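PDB 5EVI: beta-Lactamase/D-Alanine Carboxypeptidase from Pseudomonas syringae pv. tomato, which probably hydrolyses the amide bond of beta-lactam antibiotics, turning them into substituted beta-amino acids, as expected of a class C beta-lactamase, and so probably contributes to antibiotic resistance. Local coordinates for residues Asp102-Lys107 with Trp142-Leu147; Thr259-Phe264 with Glu305-Ala310; Tyr278-His283 with Gln311-Val316; Val286-Asn291 with Pro348-Val353. One frame throughout, in Å; residues are numbered along the deposited sequence.

Contact 1. Residues Asp102-Lys107 with Trp142-Leu147; sequences DTRLGK and WQPEYL
Arg104 and Gln143 lay their flat polar ends over one another: the guanidinium and the amide planes are 15° apart, and Gln143 NE2 lies over one guanidinium face, displaced toward its rim. The 3.1 Å from Arg104 NE to Gln143 NE2 separates two donors, so this is a stack of planar groups and not a hydrogen bond. Gln143 reaches it by folding at chi2 (-86°), whereas the arginine chain runs extended from CG to NE. Along its edge the guanidinium meets a backbone carbonyl, with Arg104 NH1 giving a nearly straight (174°) but weak bond of 3.5 Å to Trp142 O. A water that accepts from Leu105 N also lies in bonding reach of Trp142 O and can bridge the two backbones.

Deeper in, Leu105 meets the indole at about a right angle. Its CD1 sits 4.0 Å from the centroid of the six-membered ring of Trp142, over the face, a CH-pi contact whose closest pair is Leu105 CD1 and Trp142 CZ3 at 3.7 Å. On the opposite face lies Pro144 N, while the indole NE1 is bonded to Gly120 O and Phe121 stacks with the ring. Thr103 OG1, also bonded to Leu100 O, accepts from Gly106 N at 3.0 Å, an ST motif. The contact thus joins two loops of the helical region of the serine beta-lactamase fold, a buried aromatic-aliphatic core beneath an exposed planar stack.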
# COMPACT_ATOMS: atom_id res chain seq x y z
N ASP C 102 -11.87 -24.30 13.49
CA ASP C 102 -13.21 -24.25 14.13
C ASP C 102 -13.69 -22.83 14.49
O ASP C 102 -14.36 -22.65 15.52
CB ASP C 102 -13.25 -25.15 15.38
CG ASP C 102 -12.65 -26.53 15.14
OD1 ASP C 102 -12.94 -27.14 14.10
OD2 ASP C 102 -11.88 -27.00 16.01
N THR C 103 -13.38 -21.85 13.64
CA THR C 103 -13.83 -20.46 13.84
C THR C 103 -14.58 -19.94 12.61
O THR C 103 -14.43 -20.45 11.50
CB THR C 103 -12.65 -19.50 14.12
OG1 THR C 103 -11.78 -19.45 12.99
CG2 THR C 103 -11.87 -19.94 15.36
N ARG C 104 -15.37 -18.89 12.84
CA ARG C 104 -16.18 -18.25 11.80
C ARG C 104 -15.26 -17.64 10.73
O ARG C 104 -15.49 -17.81 9.52
CB ARG C 104 -17.07 -17.15 12.41
CG ARG C 104 -18.09 -17.65 13.44
CD ARG C 104 -18.70 -16.51 14.26
NE ARG C 104 -19.22 -17.00 15.54
CZ ARG C 104 -18.77 -16.69 16.77
NH1 ARG C 104 -17.77 -15.83 16.96
NH2 ARG C 104 -19.35 -17.24 17.83
N LEU C 105 -14.22 -16.95 11.18
CA LEU C 105 -13.21 -16.35 10.27
C LEU C 105 -12.41 -17.42 9.52
O LEU C 105 -12.03 -17.23 8.36
CB LEU C 105 -12.27 -15.42 11.03
CG LEU C 105 -11.37 -14.47 10.23
CD1 LEU C 105 -12.13 -13.68 9.16
CD2 LEU C 105 -10.71 -13.51 11.20
N GLY C 106 -12.17 -18.55 10.19
CA GLY C 106 -11.45 -19.68 9.62
C GLY C 106 -12.06 -20.29 8.38
O GLY C 106 -11.33 -20.82 7.54
N LYS C 107 -13.40 -20.21 8.26
CA LYS C 107 -14.11 -20.76 7.10
C LYS C 107 -13.94 -19.90 5.83
O LYS C 107 -14.24 -20.36 4.73
CB LYS C 107 -15.61 -20.92 7.44
CG LYS C 107 -16.39 -21.84 6.51
CD LYS C 107 -17.84 -21.96 6.97
CE LYS C 107 -18.83 -22.19 5.82
NZ LYS C 107 -20.19 -21.73 6.21
N TRP C 142 -14.46 -13.35 16.55
CA TRP C 142 -15.01 -12.44 15.54
C TRP C 142 -16.28 -12.97 14.87
O TRP C 142 -16.28 -14.08 14.36
CB TRP C 142 -13.95 -12.18 14.46
CG TRP C 142 -14.40 -11.36 13.29
CD1 TRP C 142 -14.40 -10.00 13.21
CD2 TRP C 142 -14.90 -11.83 12.04
NE1 TRP C 142 -14.87 -9.60 11.99
CE2 TRP C 142 -15.18 -10.70 11.25
CE3 TRP C 142 -15.14 -13.11 11.51
CZ2 TRP C 142 -15.69 -10.79 9.95
CZ3 TRP C 142 -15.64 -13.20 10.22
CH2 TRP C 142 -15.90 -12.04 9.44
N GLN C 143 -17.34 -12.16 14.89
CA GLN C 143 -18.59 -12.44 14.19
C GLN C 143 -18.68 -11.56 12.94
O GLN C 143 -18.43 -10.36 13.05
CB GLN C 143 -19.78 -12.10 15.10
CG GLN C 143 -20.15 -13.21 16.06
CD GLN C 143 -21.12 -14.24 15.47
OE1 GLN C 143 -21.44 -14.22 14.28
NE2 GLN C 143 -21.58 -15.16 16.33
N PRO C 144 -19.08 -12.11 11.78
CA PRO C 144 -19.29 -11.24 10.61
C PRO C 144 -20.60 -10.47 10.68
O PRO C 144 -21.59 -10.97 11.25
CB PRO C 144 -19.37 -12.23 9.45
CG PRO C 144 -19.99 -13.45 10.06
CD PRO C 144 -19.48 -13.50 11.48
N GLU C 145 -20.61 -9.27 10.10
CA GLU C 145 -21.82 -8.49 9.86
C GLU C 145 -22.45 -8.76 8.49
O GLU C 145 -23.68 -8.59 8.33
CB GLU C 145 -21.52 -7.00 9.98
CG GLU C 145 -21.22 -6.55 11.41
CD GLU C 145 -21.69 -5.13 11.73
OE1 GLU C 145 -22.64 -4.63 11.08
OE2 GLU C 145 -21.10 -4.52 12.64
N TYR C 146 -21.63 -9.12 7.51
CA TYR C 146 -22.11 -9.51 6.17
C TYR C 146 -21.37 -10.73 5.59
O TYR C 146 -20.32 -11.13 6.08
CB TYR C 146 -22.02 -8.33 5.20
CG TYR C 146 -20.63 -7.69 5.08
CD1 TYR C 146 -19.67 -8.21 4.21
CD2 TYR C 146 -20.30 -6.55 5.81
CE1 TYR C 146 -18.42 -7.61 4.06
CE2 TYR C 146 -19.05 -5.96 5.69
CZ TYR C 146 -18.12 -6.49 4.81
OH TYR C 146 -16.89 -5.90 4.68
N LEU C 147 -21.96 -11.32 4.55
CA LEU C 147 -21.40 -12.51 3.92
C LEU C 147 -20.22 -12.13 3.02
O LEU C 147 -20.26 -11.07 2.39
CB LEU C 147 -22.47 -13.27 3.13
CG LEU C 147 -23.69 -13.75 3.94
CD1 LEU C 147 -24.72 -14.39 3.02
CD2 LEU C 147 -23.25 -14.72 5.03
O HOH W 1 -13.78 -16.07 14.25

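Contact 2. Residues Thr259-Phe264 with Glu305-Ala310; sequences TRIGYF and EPPLAA
Gly262 and Leu308 form an antiparallel hydrogen-bonded pair, joined by two short backbone bonds: Gly262 N to Leu308 O and Leu308 N to Gly262 O, both 2.7 Å. Each donor lies in the plane of the carbonyl it meets, and the second is on a lone pair. Gly262 brings the strands together without a side chain, its CA 4.6 Å from Leu308 CA.

Around this pair Pro307 is the main side-chain partner. Its CB meets Ile261 CG2 at 3.3 Å, closer than two carbons normally pack, and its CG touches Tyr263 CE1 at 3.7 Å. The isoleucine methyl gets there because CG2 stands opposite the backbone N across the CA-CB bond, and it also lies over one face of the Tyr263 ring. At the other end a water placed to donate to Arg260 O and Ala309 O bridges the two chains, while Ala310 CA approaches Arg260 O at 3.5 Å in a CA-H...O contact.

Farther out, a classic bulge sets Tyr263 and Phe264 together against Gln271, and Phe111 meets the Tyr263 ring. Across the two segments, then, the direct polar link is a backbone one, and the Pro307, Ile261 and Tyr263 side chains add apolar contact.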
# COMPACT_ATOMS: atom_id res chain seq x y z
N THR C 259 -1.19 -9.54 -7.55
CA THR C 259 -1.73 -8.53 -6.64
C THR C 259 -2.67 -7.58 -7.37
O THR C 259 -3.48 -6.94 -6.73
CB THR C 259 -0.65 -7.66 -5.95
OG1 THR C 259 0.06 -6.92 -6.95
CG2 THR C 259 0.36 -8.51 -5.13
N ARG C 260 -2.56 -7.47 -8.71
CA ARG C 260 -3.43 -6.58 -9.53
C ARG C 260 -4.55 -7.29 -10.30
O ARG C 260 -5.13 -6.71 -11.22
CB ARG C 260 -2.56 -5.74 -10.48
CG ARG C 260 -1.43 -5.03 -9.75
CD ARG C 260 -0.65 -4.04 -10.61
NE ARG C 260 -0.11 -4.57 -11.88
CZ ARG C 260 0.99 -5.32 -12.03
NH1 ARG C 260 1.77 -5.67 -11.01
NH2 ARG C 260 1.33 -5.72 -13.26
N ILE C 261 -4.87 -8.52 -9.90
CA ILE C 261 -6.11 -9.19 -10.29
C ILE C 261 -7.30 -8.48 -9.60
O ILE C 261 -7.27 -8.24 -8.39
CB ILE C 261 -6.05 -10.69 -9.92
CG1 ILE C 261 -5.07 -11.41 -10.87
CG2 ILE C 261 -7.44 -11.32 -9.95
CD1 ILE C 261 -4.69 -12.83 -10.46
N GLY C 262 -8.33 -8.16 -10.39
CA GLY C 262 -9.50 -7.44 -9.90
C GLY C 262 -10.54 -8.39 -9.34
O GLY C 262 -11.05 -9.25 -10.07
N TYR C 263 -10.85 -8.24 -8.05
CA TYR C 263 -11.79 -9.12 -7.34
C TYR C 263 -13.22 -8.57 -7.20
O TYR C 263 -14.16 -9.37 -7.25
CB TYR C 263 -11.25 -9.48 -5.95
CG TYR C 263 -10.10 -10.44 -5.98
CD1 TYR C 263 -10.31 -11.82 -6.10
CD2 TYR C 263 -8.78 -9.99 -5.87
CE1 TYR C 263 -9.24 -12.70 -6.14
CE2 TYR C 263 -7.71 -10.88 -5.91
CZ TYR C 263 -7.94 -12.23 -6.04
OH TYR C 263 -6.87 -13.12 -6.07
N PHE C 264 -13.39 -7.26 -7.00
CA PHE C 264 -14.71 -6.65 -6.74
C PHE C 264 -14.90 -5.31 -7.41
O PHE C 264 -13.96 -4.51 -7.47
CB PHE C 264 -14.92 -6.45 -5.24
CG PHE C 264 -14.86 -7.72 -4.46
CD1 PHE C 264 -15.99 -8.55 -4.39
CD2 PHE C 264 -13.68 -8.15 -3.88
CE1 PHE C 264 -15.94 -9.76 -3.72
CE2 PHE C 264 -13.63 -9.35 -3.19
CZ PHE C 264 -14.77 -10.16 -3.11
N GLU C 305 -16.45 -12.58 -11.01
CA GLU C 305 -16.19 -14.02 -11.10
C GLU C 305 -16.20 -14.49 -12.56
O GLU C 305 -17.24 -14.41 -13.22
CB GLU C 305 -17.24 -14.80 -10.30
CG GLU C 305 -17.00 -14.76 -8.79
CD GLU C 305 -18.25 -15.03 -7.97
OE1 GLU C 305 -18.39 -14.44 -6.89
OE2 GLU C 305 -19.11 -15.83 -8.40
N PRO C 306 -15.05 -14.96 -13.09
CA PRO C 306 -13.74 -15.10 -12.43
C PRO C 306 -13.05 -13.74 -12.23
O PRO C 306 -13.31 -12.83 -13.01
CB PRO C 306 -12.93 -15.98 -13.41
CG PRO C 306 -13.88 -16.36 -14.50
CD PRO C 306 -14.95 -15.33 -14.51
N PRO C 307 -12.17 -13.61 -11.21
CA PRO C 307 -11.46 -12.35 -11.01
C PRO C 307 -10.83 -11.82 -12.30
O PRO C 307 -10.37 -12.60 -13.14
CB PRO C 307 -10.38 -12.71 -10.00
CG PRO C 307 -10.99 -13.80 -9.19
CD PRO C 307 -11.81 -14.60 -10.17
N LEU C 308 -10.86 -10.50 -12.46
CA LEU C 308 -10.39 -9.86 -13.67
C LEU C 308 -8.87 -9.93 -13.70
O LEU C 308 -8.22 -9.44 -12.76
CB LEU C 308 -10.85 -8.41 -13.70
CG LEU C 308 -10.55 -7.56 -14.93
CD1 LEU C 308 -11.10 -8.22 -16.20
CD2 LEU C 308 -11.14 -6.17 -14.74
N ALA C 309 -8.32 -10.53 -14.75
CA ALA C 309 -6.88 -10.52 -15.01
C ALA C 309 -6.31 -9.11 -14.85
O ALA C 309 -7.04 -8.13 -15.02
CB ALA C 309 -6.59 -11.03 -16.43
N ALA C 310 -5.02 -9.02 -14.55
CA ALA C 310 -4.34 -7.72 -14.46
C ALA C 310 -4.63 -6.90 -15.72
O ALA C 310 -4.51 -7.43 -16.84
CB ALA C 310 -2.84 -7.89 -14.29
O HOH W 2 -7.62 -6.50 -12.78

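Contact 3. Residues Tyr278-His283 with Gln311-Val316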
# COMPACT_ATOMS: atom_id res chain seq x y z
N TYR C 278 -8.84 1.71 -11.48
CA TYR C 278 -9.88 2.44 -12.21
C TYR C 278 -9.67 2.22 -13.72
O TYR C 278 -8.59 2.48 -14.23
CB TYR C 278 -9.83 3.94 -11.85
CG TYR C 278 -9.98 4.22 -10.37
CD1 TYR C 278 -11.23 4.48 -9.82
CD2 TYR C 278 -8.88 4.20 -9.51
CE1 TYR C 278 -11.40 4.72 -8.47
CE2 TYR C 278 -9.03 4.43 -8.15
CZ TYR C 278 -10.29 4.69 -7.63
OH TYR C 278 -10.46 4.91 -6.28
N PRO C 279 -10.69 1.73 -14.43
CA PRO C 279 -10.50 1.46 -15.86
C PRO C 279 -10.65 2.71 -16.71
O PRO C 279 -11.16 3.72 -16.25
CB PRO C 279 -11.65 0.50 -16.17
CG PRO C 279 -12.74 0.99 -15.31
CD PRO C 279 -12.05 1.35 -14.01
N THR C 280 -10.21 2.63 -17.97
CA THR C 280 -10.43 3.70 -18.92
C THR C 280 -11.92 3.82 -19.27
O THR C 280 -12.70 2.88 -19.07
CB THR C 280 -9.62 3.53 -20.23
OG1 THR C 280 -9.68 2.17 -20.67
CG2 THR C 280 -8.17 3.95 -20.04
N PRO C 281 -12.34 5.00 -19.76
CA PRO C 281 -11.64 6.29 -19.72
C PRO C 281 -11.40 6.77 -18.29
O PRO C 281 -12.32 6.76 -17.47
CB PRO C 281 -12.61 7.22 -20.45
CG PRO C 281 -13.27 6.34 -21.45
CD PRO C 281 -13.44 5.01 -20.75
N ILE C 282 -10.16 7.16 -17.99
CA ILE C 282 -9.76 7.61 -16.65
C ILE C 282 -10.04 9.10 -16.49
O ILE C 282 -9.56 9.91 -17.29
CB ILE C 282 -8.27 7.30 -16.38
CG1 ILE C 282 -8.08 5.79 -16.24
CG2 ILE C 282 -7.77 8.05 -15.14
CD1 ILE C 282 -6.76 5.27 -16.78
N HIS C 283 -10.78 9.45 -15.43
CA HIS C 283 -11.27 10.82 -15.18
C HIS C 283 -10.99 11.20 -13.73
O HIS C 283 -11.21 10.39 -12.83
CB HIS C 283 -12.78 10.90 -15.42
CG HIS C 283 -13.17 11.14 -16.85
ND1 HIS C 283 -13.79 10.18 -17.62
CD2 HIS C 283 -13.02 12.22 -17.64
CE1 HIS C 283 -14.01 10.66 -18.83
NE2 HIS C 283 -13.55 11.90 -18.87
N GLN C 311 -5.01 -5.63 -15.51
CA GLN C 311 -5.42 -4.71 -16.58
C GLN C 311 -4.33 -3.68 -16.92
O GLN C 311 -4.20 -2.67 -16.20
CB GLN C 311 -6.68 -3.96 -16.15
CG GLN C 311 -7.87 -4.86 -15.83
CD GLN C 311 -8.48 -5.47 -17.08
OE1 GLN C 311 -8.53 -6.69 -17.22
NE2 GLN C 311 -8.93 -4.62 -17.99
N PRO C 312 -3.58 -3.89 -18.03
CA PRO C 312 -2.50 -2.94 -18.38
C PRO C 312 -2.92 -1.47 -18.52
O PRO C 312 -2.08 -0.56 -18.34
CB PRO C 312 -1.99 -3.48 -19.73
CG PRO C 312 -2.35 -4.91 -19.76
CD PRO C 312 -3.60 -5.06 -18.94
N THR C 313 -4.19 -1.24 -18.84
CA THR C 313 -4.76 0.07 -19.18
C THR C 313 -5.26 0.86 -17.96
O THR C 313 -5.35 2.08 -18.01
CB THR C 313 -5.92 -0.15 -20.19
OG1 THR C 313 -5.40 -0.78 -21.36
CG2 THR C 313 -6.57 1.15 -20.60
N ALA C 314 -5.55 0.17 -16.87
CA ALA C 314 -6.19 0.79 -15.72
C ALA C 314 -5.23 1.70 -14.92
O ALA C 314 -4.03 1.44 -14.85
CB ALA C 314 -6.75 -0.29 -14.83
N TRP C 315 -5.78 2.77 -14.36
CA TRP C 315 -5.10 3.56 -13.31
C TRP C 315 -5.09 2.77 -12.00
O TRP C 315 -6.10 2.68 -11.30
CB TRP C 315 -5.83 4.90 -13.08
CG TRP C 315 -5.19 5.82 -12.03
CD1 TRP C 315 -5.12 5.63 -10.68
CD2 TRP C 315 -4.59 7.10 -12.28
NE1 TRP C 315 -4.48 6.71 -10.08
CE2 TRP C 315 -4.15 7.61 -11.04
CE3 TRP C 315 -4.38 7.86 -13.43
CZ2 TRP C 315 -3.52 8.85 -10.93
CZ3 TRP C 315 -3.74 9.07 -13.32
CH2 TRP C 315 -3.32 9.55 -12.08
N VAL C 316 -3.92 2.23 -11.67
CA VAL C 316 -3.72 1.48 -10.45
C VAL C 316 -3.02 2.39 -9.43
O VAL C 316 -2.03 3.07 -9.76
CB VAL C 316 -2.88 0.22 -10.72
CG1 VAL C 316 -2.93 -0.67 -9.48
CG2 VAL C 316 -3.37 -0.53 -11.96
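Tyr278 and Trp315 pair through their backbones at the buried, bonded end of the contact. Trp315 N donates to Tyr278 O at 2.8 Å, in the carbonyl plane. The return bond, from Tyr278 N to Trp315 O, is 2.9 Å, and its donor is tilted 34° from the plane of the Trp315 carbonyl. Beside them the two aromatic side chains pass obliquely, with Tyr278 CD2 4.2 Å from Trp315 CD1. Ile282 closes in at about a right angle to the tryptophan: its CG2, opposite the backbone N (chi1 -70°), touches Trp315 CE3 at 3.8 Å, and its CD1 reaches the backbone at Trp315 N.

This antiparallel hydrogen-bonded pair places strand 315-316 at the outer edge of a six-stranded antiparallel sheet, next to strand 276-278. Trp315 NE1 leaves the contact to bond Tyr328 OH, and Leu287 of helix 284-290 packs on both aromatic side chains.

The solvent side is looser, its exposed threonines meeting through one close methyl pair. A type I turn from Gln311 to Ala314, closed by Ala314 N to Gln311 O, presents Thr313, whose CG2 presses on Thr280 CG2 at 3.3 Å. Thr313 O, buried under Ile282 CD1 at 3.7 Å, has no polar partner in the model.

Contact 4. Residues Val286-Asn291 with Pro348-Val353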
# COMPACT_ATOMS: atom_id res chain seq x y z
N VAL C 286 -13.60 10.62 -10.74
CA VAL C 286 -13.72 9.22 -10.30
C VAL C 286 -12.57 8.83 -9.34
O VAL C 286 -12.79 8.13 -8.35
CB VAL C 286 -13.78 8.28 -11.52
CG1 VAL C 286 -13.78 6.82 -11.09
CG2 VAL C 286 -15.00 8.60 -12.38
N LEU C 287 -11.35 9.29 -9.65
CA LEU C 287 -10.20 9.08 -8.75
C LEU C 287 -10.34 9.87 -7.43
O LEU C 287 -9.93 9.40 -6.37
CB LEU C 287 -8.87 9.42 -9.43
CG LEU C 287 -8.54 8.87 -10.83
CD1 LEU C 287 -7.12 9.29 -11.20
CD2 LEU C 287 -8.71 7.36 -10.94
N LEU C 288 -10.94 11.06 -7.49
CA LEU C 288 -11.20 11.87 -6.30
C LEU C 288 -12.21 11.19 -5.36
O LEU C 288 -11.97 11.06 -4.15
CB LEU C 288 -11.73 13.26 -6.69
CG LEU C 288 -10.73 14.19 -7.41
CD1 LEU C 288 -11.41 15.49 -7.81
CD2 LEU C 288 -9.51 14.45 -6.55
N ALA C 289 -13.32 10.76 -5.94
CA ALA C 289 -14.38 10.09 -5.17
C ALA C 289 -13.87 8.77 -4.61
O ALA C 289 -14.14 8.43 -3.45
CB ALA C 289 -15.59 9.84 -6.04
N GLY C 290 -13.15 8.04 -5.45
CA GLY C 290 -12.60 6.76 -5.10
C GLY C 290 -11.61 6.80 -3.94
O GLY C 290 -11.57 5.85 -3.16
N ASN C 291 -10.83 7.88 -3.85
CA ASN C 291 -9.89 8.10 -2.74
C ASN C 291 -10.42 9.09 -1.68
O ASN C 291 -9.64 9.80 -1.03
CB ASN C 291 -8.55 8.61 -3.30
CG ASN C 291 -7.86 7.60 -4.18
OD1 ASN C 291 -7.79 7.75 -5.40
ND2 ASN C 291 -7.32 6.57 -3.56
N PRO C 348 -4.58 16.05 2.59
CA PRO C 348 -5.71 15.30 2.04
C PRO C 348 -5.45 14.51 0.75
O PRO C 348 -4.68 14.94 -0.12
CB PRO C 348 -6.78 16.38 1.82
CG PRO C 348 -6.49 17.36 2.88
CD PRO C 348 -4.99 17.43 2.89
N ASN C 349 -6.08 13.34 0.68
CA ASN C 349 -5.94 12.45 -0.47
C ASN C 349 -6.24 13.13 -1.80
O ASN C 349 -5.57 12.88 -2.80
CB ASN C 349 -6.86 11.24 -0.30
CG ASN C 349 -6.51 10.38 0.90
OD1 ASN C 349 -5.60 10.71 1.68
ND2 ASN C 349 -7.23 9.29 1.06
N GLU C 350 -7.22 14.04 -1.78
CA GLU C 350 -7.67 14.71 -2.99
C GLU C 350 -6.54 15.52 -3.64
O GLU C 350 -6.37 15.46 -4.85
CB GLU C 350 -8.89 15.64 -2.72
CG GLU C 350 -9.92 15.23 -1.65
CD GLU C 350 -10.47 13.81 -1.75
OE1 GLU C 350 -9.94 12.99 -2.54
OE2 GLU C 350 -11.45 13.53 -1.01
N GLU C 351 -5.74 16.22 -2.83
CA GLU C 351 -4.60 16.99 -3.35
C GLU C 351 -3.53 16.09 -3.97
O GLU C 351 -2.91 16.43 -4.98
CB GLU C 351 -3.96 17.81 -2.23
CG GLU C 351 -4.89 18.82 -1.57
CD GLU C 351 -4.87 20.19 -2.23
OE1 GLU C 351 -5.96 20.67 -2.62
OE2 GLU C 351 -3.78 20.79 -2.34
N ARG C 352 -3.31 14.94 -3.32
CA ARG C 352 -2.31 13.97 -3.75
C ARG C 352 -2.68 13.43 -5.12
O ARG C 352 -1.82 13.29 -5.98
CB ARG C 352 -2.24 12.76 -2.81
CG ARG C 352 -2.00 13.10 -1.37
CD ARG C 352 -1.82 11.87 -0.51
NE ARG C 352 -2.08 12.21 0.88
CZ ARG C 352 -1.95 11.37 1.91
NH1 ARG C 352 -1.51 10.14 1.74
NH2 ARG C 352 -2.26 11.79 3.14
N VAL C 353 -3.96 13.06 -5.26
CA VAL C 353 -4.48 12.56 -6.53
C VAL C 353 -4.39 13.65 -7.62
O VAL C 353 -3.95 13.40 -8.75
CB VAL C 353 -5.93 11.99 -6.40
CG1 VAL C 353 -6.46 11.53 -7.75
CG2 VAL C 353 -5.98 10.81 -5.42
O HOH W 3 -8.00 7.17 -0.32
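Asn291 O, just past the C-terminal end of helix 284-290, receives the one direct hydrogen bond across this contact. Asn349 ND2 donates to it at 3.2 Å, with the oxygen close to the plane of the Asn349 amide but the donor 38° out of the carbonyl plane, so no lone pair is met squarely. Asn349 CB lies equally near that oxygen. A water supplements this link through two weak bonds, accepting from Asn349 ND2 and from Asn291 ND2. The other end of the Asn291 amide is held from outside: OD1 accepts from Asn317 ND2.

Glu350 comes from the flank. Folded at chi2, its chain brings OE1 to 3.2 Å from Leu288 O, but both are acceptors, so this is a close approach and not a bond; the proximity of carbonyl oxygens might raise the affinity of the carboxylate for a proton.

Val353 packs with both methyls, one on Leu287 and one on the Asn291 side chain. CG1, set opposite the backbone N (chi1 178°), meets Leu287 CB at 3.6 Å, and CG2 lies 3.6 Å from Asn291 OD1. Leu288 adds its CD2, 3.7 Å from Glu350 O and 4.3 Å from Val353 CB.

The axes of helices 286-290 and 349-353 approach to 9.3 Å at 149°, hence roughly antiparallel. What results is an antiparallel helix pair in which the last helix of the chain, 349-361, reached from strand 337-343 of the five-stranded sheet, packs its first turn against the end of helix 284-290.

In the fold
From the N terminus, contact 1 comes first and closes by itself, joining the loop after helix 70-83 to the loop after helix 132-141; about 8 Å separates its nearest atoms from contact 2. The other three close intervals of 40, 27 and 56 residues and cross one another, since segments 259-264, 278-283 and 286-291 all precede segments 305-310, 311-316 and 348-353. Contacts 2 and 3 pair different strands of the same six-stranded sheet and touch where Arg260 CD packs on Val316 CG1. Contact 3 also meets contact 4, Val286 CG1 packing on Tyr278 CD1. Through it the sheet edge is tied to helix 284-290, which contact 4 joins to the C-terminal helix 349-361.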